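Local coordinates for transposon Tn7 transposition protein tnsA (Escherichia coli, PDB 1T0F), which forms the Tn7 transposase together with TnsB and cuts the 5' DNA strands at the transposon ends as a magnesium- or manganese-dependent, restriction enzyme-like endonuclease, at residues A[10-13]-A[14-17]; A[53-56]-A[57-61]; A[148-151]-A[152-156]. One frame throughout, in Å; residues are numbered along the deposited sequence.

Contact 1. Residues A[10-13]-A[14-17]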
loop_
_atom_site.group_PDB
_atom_site.type_symbol
_atom_site.label_atom_id
_atom_site.label_comp_id
_atom_site.label_asym_id
_atom_site.label_seq_id
_atom_site.Cartn_x
_atom_site.Cartn_y
_atom_site.Cartn_z
ATOM N N SER A 10 -5.689 -13.049 13.151
ATOM C CA SER A 10 -5.340 -14.466 13.082
ATOM C C SER A 10 -6.533 -15.283 12.595
ATOM O O SER A 10 -7.682 -14.973 12.911
ATOM C CB SER A 10 -4.890 -14.973 14.453
ATOM O OG SER A 10 -5.952 -14.926 15.387
ATOM N N PHE A 11 -6.253 -16.329 11.825
ATOM C CA PHE A 11 -7.300 -17.186 11.281
ATOM C C PHE A 11 -7.182 -18.609 11.799
ATOM O O PHE A 11 -6.096 -19.068 12.161
ATOM C CB PHE A 11 -7.224 -17.224 9.748
ATOM C CG PHE A 11 -7.473 -15.898 9.084
ATOM C CD1 PHE A 11 -6.833 -15.581 7.889
ATOM C CD2 PHE A 11 -8.354 -14.973 9.638
ATOM C CE1 PHE A 11 -7.065 -14.358 7.255
ATOM C CE2 PHE A 11 -8.595 -13.748 9.013
ATOM C CZ PHE A 11 -7.947 -13.441 7.819
ATOM N N SER A 12 -8.316 -19.301 11.818
ATOM C CA SER A 12 -8.376 -20.690 12.253
ATOM C C SER A 12 -8.225 -21.540 10.995
ATOM O O SER A 12 -8.235 -21.009 9.882
ATOM C CB SER A 12 -9.727 -20.973 12.908
ATOM O OG SER A 12 -10.780 -20.730 11.994
ATOM N N GLU A 13 -8.087 -22.851 11.161
ATOM C CA GLU A 13 -7.941 -23.727 10.004
ATOM C C GLU A 13 -9.148 -23.635 9.074
ATOM O O GLU A 13 -8.997 -23.632 7.852
ATOM C CB GLU A 13 -7.733 -25.173 10.459
ATOM C CG GLU A 13 -6.376 -25.414 11.100
ATOM C CD GLU A 13 -5.255 -25.533 10.079
ATOM O OE1 GLU A 13 -5.301 -24.831 9.045
ATOM O OE2 GLU A 13 -4.318 -26.324 10.319
ATOM N N VAL A 14 -10.344 -23.549 9.645
ATOM C CA VAL A 14 -11.548 -23.454 8.825
ATOM C C VAL A 14 -11.637 -22.094 8.139
ATOM O O VAL A 14 -12.088 -22.004 6.997
ATOM C CB VAL A 14 -12.836 -23.684 9.654
ATOM C CG1 VAL A 14 -12.853 -25.106 10.197
ATOM C CG2 VAL A 14 -12.922 -22.672 10.787
ATOM N N GLN A 15 -11.213 -21.042 8.834
ATOM C CA GLN A 15 -11.237 -19.696 8.262
ATOM C C GLN A 15 -10.305 -19.631 7.054
ATOM O O GLN A 15 -10.618 -19.007 6.037
ATOM C CB GLN A 15 -10.789 -18.662 9.294
ATOM C CG GLN A 15 -11.819 -18.335 10.359
ATOM C CD GLN A 15 -11.323 -17.284 11.331
ATOM O OE1 GLN A 15 -10.297 -17.463 11.981
ATOM N NE2 GLN A 15 -12.047 -16.175 11.431
ATOM N N ILE A 16 -9.149 -20.271 7.184
ATOM C CA ILE A 16 -8.167 -20.300 6.115
ATOM C C ILE A 16 -8.729 -21.052 4.915
ATOM O O ILE A 16 -8.752 -20.529 3.802
ATOM C CB ILE A 16 -6.856 -20.974 6.590
ATOM C CG1 ILE A 16 -6.148 -20.058 7.593
ATOM C CG2 ILE A 16 -5.959 -21.294 5.405
ATOM C CD1 ILE A 16 -4.896 -20.664 8.205
ATOM N N ALA A 17 -9.188 -22.279 5.149
ATOM C CA ALA A 17 -9.751 -23.104 4.084
ATOM C C ALA A 17 -10.895 -22.378 3.388
ATOM O O ALA A 17 -11.032 -22.433 2.166
ATOM C CB ALA A 17 -10.244 -24.432 4.657
#

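Contact 2. Residues A[53-56]-A[57-61]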
loop_
_atom_site.group_PDB
_atom_site.type_symbol
_atom_site.label_atom_id
_atom_site.label_comp_id
_atom_site.label_asym_id
_atom_site.label_seq_id
_atom_site.Cartn_x
_atom_site.Cartn_y
_atom_site.Cartn_z
ATOM N N HIS A 53 -8.199 3.990 -9.820
ATOM C CA HIS A 53 -8.560 4.184 -11.223
ATOM C C HIS A 53 -7.896 3.095 -12.059
ATOM O O HIS A 53 -8.427 2.681 -13.091
ATOM C CB HIS A 53 -8.097 5.551 -11.739
ATOM C CG HIS A 53 -8.752 6.713 -11.064
ATOM N ND1 HIS A 53 -8.806 7.966 -11.635
ATOM C CD2 HIS A 53 -9.336 6.828 -9.847
ATOM C CE1 HIS A 53 -9.393 8.804 -10.799
ATOM N NE2 HIS A 53 -9.723 8.138 -9.706
ATOM N N LYS A 54 -6.737 2.624 -11.608
ATOM C CA LYS A 54 -6.010 1.589 -12.335
ATOM C C LYS A 54 -6.659 0.212 -12.326
ATOM O O LYS A 54 -6.658 -0.478 -13.341
ATOM C CB LYS A 54 -4.578 1.476 -11.808
ATOM C CG LYS A 54 -3.727 2.700 -12.137
ATOM C CD LYS A 54 -2.319 2.567 -11.608
ATOM C CE LYS A 54 -1.462 3.745 -12.053
ATOM N NZ LYS A 54 -1.279 3.784 -13.536
ATOM N N THR A 55 -7.227 -0.185 -11.191
ATOM C CA THR A 55 -7.835 -1.508 -11.094
ATOM C C THR A 55 -9.355 -1.479 -11.137
ATOM O O THR A 55 -9.984 -2.491 -11.436
ATOM C CB THR A 55 -7.431 -2.209 -9.784
ATOM O OG1 THR A 55 -8.023 -1.513 -8.681
ATOM C CG2 THR A 55 -5.909 -2.213 -9.620
ATOM N N GLY A 56 -9.939 -0.329 -10.828
ATOM C CA GLY A 56 -11.387 -0.223 -10.803
ATOM C C GLY A 56 -11.961 -0.813 -9.520
ATOM O O GLY A 56 -13.179 -0.870 -9.355
ATOM N N ARG A 57 -11.080 -1.247 -8.613
ATOM C CA ARG A 57 -11.483 -1.848 -7.335
ATOM C C ARG A 57 -11.346 -0.903 -6.156
ATOM O O ARG A 57 -10.668 0.127 -6.234
ATOM C CB ARG A 57 -10.603 -3.056 -6.979
ATOM C CG ARG A 57 -10.671 -4.266 -7.884
ATOM C CD ARG A 57 -10.004 -5.489 -7.211
ATOM N NE ARG A 57 -8.550 -5.366 -7.055
ATOM C CZ ARG A 57 -7.922 -5.095 -5.911
ATOM N NH1 ARG A 57 -8.604 -4.909 -4.788
ATOM N NH2 ARG A 57 -6.596 -5.011 -5.891
ATOM N N VAL A 58 -11.991 -1.281 -5.052
ATOM C CA VAL A 58 -11.867 -0.540 -3.805
ATOM C C VAL A 58 -10.843 -1.408 -3.069
ATOM O O VAL A 58 -11.118 -2.571 -2.748
ATOM C CB VAL A 58 -13.179 -0.503 -2.990
ATOM C CG1 VAL A 58 -12.887 -0.019 -1.568
ATOM C CG2 VAL A 58 -14.179 0.438 -3.656
ATOM N N HIS A 59 -9.658 -0.855 -2.827
ATOM C CA HIS A 59 -8.595 -1.602 -2.169
ATOM C C HIS A 59 -8.682 -1.577 -0.654
ATOM O O HIS A 59 -9.277 -0.676 -0.068
ATOM C CB HIS A 59 -7.231 -1.059 -2.600
ATOM C CG HIS A 59 -6.947 -1.234 -4.058
ATOM N ND1 HIS A 59 -5.990 -2.106 -4.531
ATOM C CD2 HIS A 59 -7.511 -0.664 -5.149
ATOM C CE1 HIS A 59 -5.975 -2.064 -5.853
ATOM N NE2 HIS A 59 -6.889 -1.197 -6.252
ATOM N N HIS A 60 -8.056 -2.577 -0.040
ATOM C CA HIS A 60 -8.014 -2.729 1.412
ATOM C C HIS A 60 -6.611 -2.498 1.925
ATOM O O HIS A 60 -5.727 -3.323 1.709
ATOM C CB HIS A 60 -8.440 -4.140 1.802
ATOM C CG HIS A 60 -9.904 -4.389 1.642
ATOM N ND1 HIS A 60 -10.783 -4.348 2.701
ATOM C CD2 HIS A 60 -10.647 -4.655 0.543
ATOM C CE1 HIS A 60 -12.007 -4.581 2.262
ATOM N NE2 HIS A 60 -11.952 -4.770 0.956
ATOM N N LEU A 61 -6.419 -1.382 2.618
ATOM C CA LEU A 61 -5.117 -1.033 3.169
ATOM C C LEU A 61 -5.255 -1.077 4.690
ATOM O O LEU A 61 -6.205 -0.523 5.252
ATOM C CB LEU A 61 -4.716 0.361 2.677
ATOM C CG LEU A 61 -4.850 0.477 1.148
ATOM C CD1 LEU A 61 -4.564 1.909 0.705
ATOM C CD2 LEU A 61 -3.914 -0.498 0.471
#

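Contact 3. Residues A[148-151]-A[152-156]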
loop_
_atom_site.group_PDB
_atom_site.type_symbol
_atom_site.label_atom_id
_atom_site.label_comp_id
_atom_site.label_asym_id
_atom_site.label_seq_id
_atom_site.Cartn_x
_atom_site.Cartn_y
_atom_site.Cartn_z
ATOM N N LYS A 148 10.435 -13.236 9.875
ATOM C CA LYS A 148 9.323 -13.321 8.936
ATOM C C LYS A 148 9.660 -12.629 7.621
ATOM O O LYS A 148 9.225 -13.059 6.554
ATOM C CB LYS A 148 8.056 -12.742 9.558
ATOM C CG LYS A 148 7.476 -13.653 10.645
ATOM C CD LYS A 148 6.113 -13.196 11.119
ATOM C CE LYS A 148 6.196 -11.913 11.926
ATOM N NZ LYS A 148 4.834 -11.429 12.297
ATOM N N LEU A 149 10.444 -11.563 7.698
ATOM C CA LEU A 149 10.853 -10.861 6.488
ATOM C C LEU A 149 11.804 -11.753 5.694
ATOM O O LEU A 149 11.773 -11.753 4.468
ATOM C CB LEU A 149 11.532 -9.536 6.839
ATOM C CG LEU A 149 10.617 -8.419 7.341
ATOM C CD1 LEU A 149 11.465 -7.251 7.860
ATOM C CD2 LEU A 149 9.696 -7.954 6.202
ATOM N N GLU A 150 12.649 -12.522 6.385
ATOM C CA GLU A 150 13.576 -13.413 5.681
ATOM C C GLU A 150 12.793 -14.504 4.942
ATOM O O GLU A 150 13.139 -14.882 3.819
ATOM C CB GLU A 150 14.576 -14.038 6.665
ATOM C CG GLU A 150 15.557 -15.036 6.063
ATOM C CD GLU A 150 16.412 -14.466 4.940
ATOM O OE1 GLU A 150 16.481 -13.221 4.786
ATOM O OE2 GLU A 150 17.035 -15.275 4.217
ATOM N N LEU A 151 11.741 -15.021 5.570
ATOM C CA LEU A 151 10.925 -16.050 4.914
ATOM C C LEU A 151 10.347 -15.474 3.623
ATOM O O LEU A 151 10.387 -16.102 2.558
ATOM C CB LEU A 151 9.764 -16.477 5.812
ATOM C CG LEU A 151 10.091 -17.282 7.072
ATOM C CD1 LEU A 151 8.794 -17.579 7.823
ATOM C CD2 LEU A 151 10.809 -18.580 6.688
ATOM N N GLU A 152 9.793 -14.273 3.743
ATOM C CA GLU A 152 9.186 -13.575 2.616
ATOM C C GLU A 152 10.230 -13.282 1.537
ATOM O O GLU A 152 9.967 -13.443 0.342
ATOM C CB GLU A 152 8.554 -12.269 3.110
ATOM C CG GLU A 152 7.727 -11.542 2.063
ATOM C CD GLU A 152 7.077 -10.277 2.600
ATOM O OE1 GLU A 152 7.266 -9.955 3.798
ATOM O OE2 GLU A 152 6.373 -9.606 1.818
ATOM N N ARG A 153 11.414 -12.848 1.964
ATOM C CA ARG A 153 12.480 -12.542 1.017
ATOM C C ARG A 153 12.820 -13.777 0.196
ATOM O O ARG A 153 12.891 -13.718 -1.034
ATOM C CB ARG A 153 13.730 -12.056 1.751
ATOM C CG ARG A 153 14.858 -11.622 0.816
ATOM C CD ARG A 153 16.155 -11.395 1.594
ATOM N NE ARG A 153 16.774 -12.651 2.023
ATOM C CZ ARG A 153 17.452 -13.467 1.220
ATOM N NH1 ARG A 153 17.611 -13.171 -0.067
ATOM N NH2 ARG A 153 17.966 -14.591 1.700
ATOM N N ARG A 154 13.023 -14.902 0.877
ATOM C CA ARG A 154 13.354 -16.151 0.201
ATOM C C ARG A 154 12.256 -16.597 -0.753
ATOM O O ARG A 154 12.539 -17.120 -1.832
ATOM C CB ARG A 154 13.624 -17.256 1.231
ATOM C CG ARG A 154 14.871 -17.009 2.052
ATOM C CD ARG A 154 15.175 -18.186 2.973
ATOM N NE ARG A 154 16.396 -17.957 3.739
ATOM C CZ ARG A 154 17.371 -18.850 3.874
ATOM N NH1 ARG A 154 17.269 -20.039 3.293
ATOM N NH2 ARG A 154 18.455 -18.553 4.579
ATOM N N TYR A 155 11.009 -16.386 -0.354
ATOM C CA TYR A 155 9.863 -16.762 -1.175
ATOM C C TYR A 155 9.941 -16.090 -2.543
ATOM O O TYR A 155 9.908 -16.751 -3.584
ATOM C CB TYR A 155 8.561 -16.334 -0.495
ATOM C CG TYR A 155 7.309 -16.736 -1.251
ATOM C CD1 TYR A 155 6.749 -18.005 -1.083
ATOM C CD2 TYR A 155 6.687 -15.855 -2.139
ATOM C CE1 TYR A 155 5.603 -18.384 -1.772
ATOM C CE2 TYR A 155 5.538 -16.229 -2.840
ATOM C CZ TYR A 155 5.004 -17.499 -2.644
ATOM O OH TYR A 155 3.861 -17.885 -3.301
ATOM N N TRP A 156 10.030 -14.767 -2.541
ATOM C CA TRP A 156 10.103 -14.046 -3.807
ATOM C C TRP A 156 11.408 -14.295 -4.562
ATOM O O TRP A 156 11.427 -14.284 -5.797
ATOM C CB TRP A 156 9.868 -12.559 -3.559
ATOM C CG TRP A 156 8.468 -12.309 -3.120
ATOM C CD1 TRP A 156 8.051 -11.921 -1.886
ATOM C CD2 TRP A 156 7.285 -12.487 -3.908
ATOM N NE1 TRP A 156 6.678 -11.843 -1.849
ATOM C CE2 TRP A 156 6.183 -12.188 -3.079
ATOM C CE3 TRP A 156 7.050 -12.874 -5.235
ATOM C CZ2 TRP A 156 4.866 -12.262 -3.529
ATOM C CZ3 TRP A 156 5.738 -12.948 -5.681
ATOM C CH2 TRP A 156 4.662 -12.643 -4.830
HETATM O O HOH W 1 7.034 -11.136 6.134
#

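Contact 1. Residues A[10-13]-A[14-17]
A capping box between Ser12 and Gln15 opens helix 13-21 near the N-terminus of the modelled chain. Ser12 is the N-cap. Its OG accepts from the backbone N of Gln15 at 3.2 Å, and it can do so because chi1 of 60° sets the hydroxyl between the backbone N and the carbonyl carbon, facing the first turn. Serine suits the place: it is short, and its oxygen replaces a carbonyl that the first turn lacks. The reciprocal bond is made by the side chain of Gln15, whose OE1 takes the backbone N-H of Ser12 at 2.7 Å, on a lone pair in the carbonyl plane. The N-H...O angle of 141° shows that this short bond is noticeably bent. With CG beside its own backbone N and the chain extended from there, glutamine is long enough for its amide to reach the N-H of Ser12, and a weak bond of 3.3 Å from Ser12 OG also reaches OE1.

Gln15 OE1 also lies at the rim of the Phe11 ring, close to the ring plane, while the amide stands 78° to that plane. Phe11 is buried against Leu36 and has a cation-pi contact with Arg19. Ile16 is buried against Val110 and Val113, and its CG1 meets Phe11 CB at 3.7 Å.

Contact 2. Residues A[53-56]-A[57-61]
Thr55 and His59 approach from opposite directions and meet at the edge of the imidazole, where Thr55 OG1 lies 2.7 Å from His59 NE2, close to the ring plane. Either atom could be the donor of this hydrogen bond. Thr55 CG2 sits at the same edge, 3.8 Å from His59 CE1, so the threonine offers both its branches to the ring. With chi1 at 68°, Thr55 OG1 is also swung toward the chain that follows, within 3.1 Å of the backbone N of Arg57, a second bond with an N-H...O angle of 159°.

This is the turn of the two-stranded antiparallel hairpin 48-51/58-61. Gly56, at a phi of 79°, carries the chain round in a conformation that residues with a CB adopt less readily. Arg57 then folds back, bent at chi3, and brings its guanidinium carbon CZ over one face of the His59 ring, 3.5 Å above the plane and displaced toward the rim, with the two planes well inclined to each other. Glu84 of strand 79-87 ties the pair together: its OE1 forms a salt bridge with Arg57 NH2 and is hydrogen-bonded to His59 ND1, at the other nitrogen of the imidazole.

Contact 3. Residues A[148-151]-A[152-156]
Glu150 and Arg153 lie side by side on helix 143-159, pointing the same way, and form the close-knit part of this contact. Arg153 grips the carboxylate side-on: NE meets Glu150 OE1 at 2.8 Å in a nearly straight bond of 174°, and NH2 meets Glu150 OE2 at 2.8 Å, both on the syn sides. The two planes are turned 35° apart, so the paired bonds are not quite coplanar. Arg154 comes to the anti side of Glu150 OE2, with its NE at 2.8 Å and its guanidinium at 81° to the carboxylate. Glu150 reaches both because it leaves the backbone anti to N and then bends at chi2 toward the next turn. The three residues form a salt-bridge network, and the long arginine side chains let both reach the one carboxylate. A chain of another protein adds a salt bridge to Arg154 NH2 and a backbone hydrogen bond to Glu150 OE1, and also brings an acidic group near OE2, which the two arginines probably help to offset.

Toward Lys148 the side-chain link is looser. Besides the direct helical bond from Glu152 N to Lys148 O, a water donates to Glu152 OE1 at 2.6 Å and, weakly, to Lys148 O at 2.9 Å. The partly exposed Lys148 side chain runs out to a weak hydrogen bond with a malonic acid, probably from the crystallisation liquor, whereas the extended Glu152 sends OE2 inward to Thr116 and to Gln133, a magnesium ligand.

The helix links strands 129-134 and 163-166 in a beta-alpha-beta unit. Leu149 packs on Trp163 and Ile165 of the second strand, Trp156 lies against Ala131 of the first, and Leu151 and Arg154 touch Ser100 of helix 90-100.

Overall arrangement
Along the chain the three contacts come in series, each closing before the next opens. Their centres stand 22 to 26 Å apart, and none touches another: the nearest atoms of contacts 1 and 2, and of contacts 1 and 3, are about 11 Å apart. Contact 1 starts helix 13-21, contact 2 turns the hairpin 48-51/58-61, and contact 3 lies within helix 143-159 beside the four-stranded mixed sheet of the PDDEXK-clan endonuclease. Contacts 2 and 3 approach the catalytic centre from different elements: the side chain of His59 is about 9 Å from that of active-site Glu66, and the side chain of Glu152 is about 7 Å from a bound magnesium ion. Contact 1 lies away from these sites.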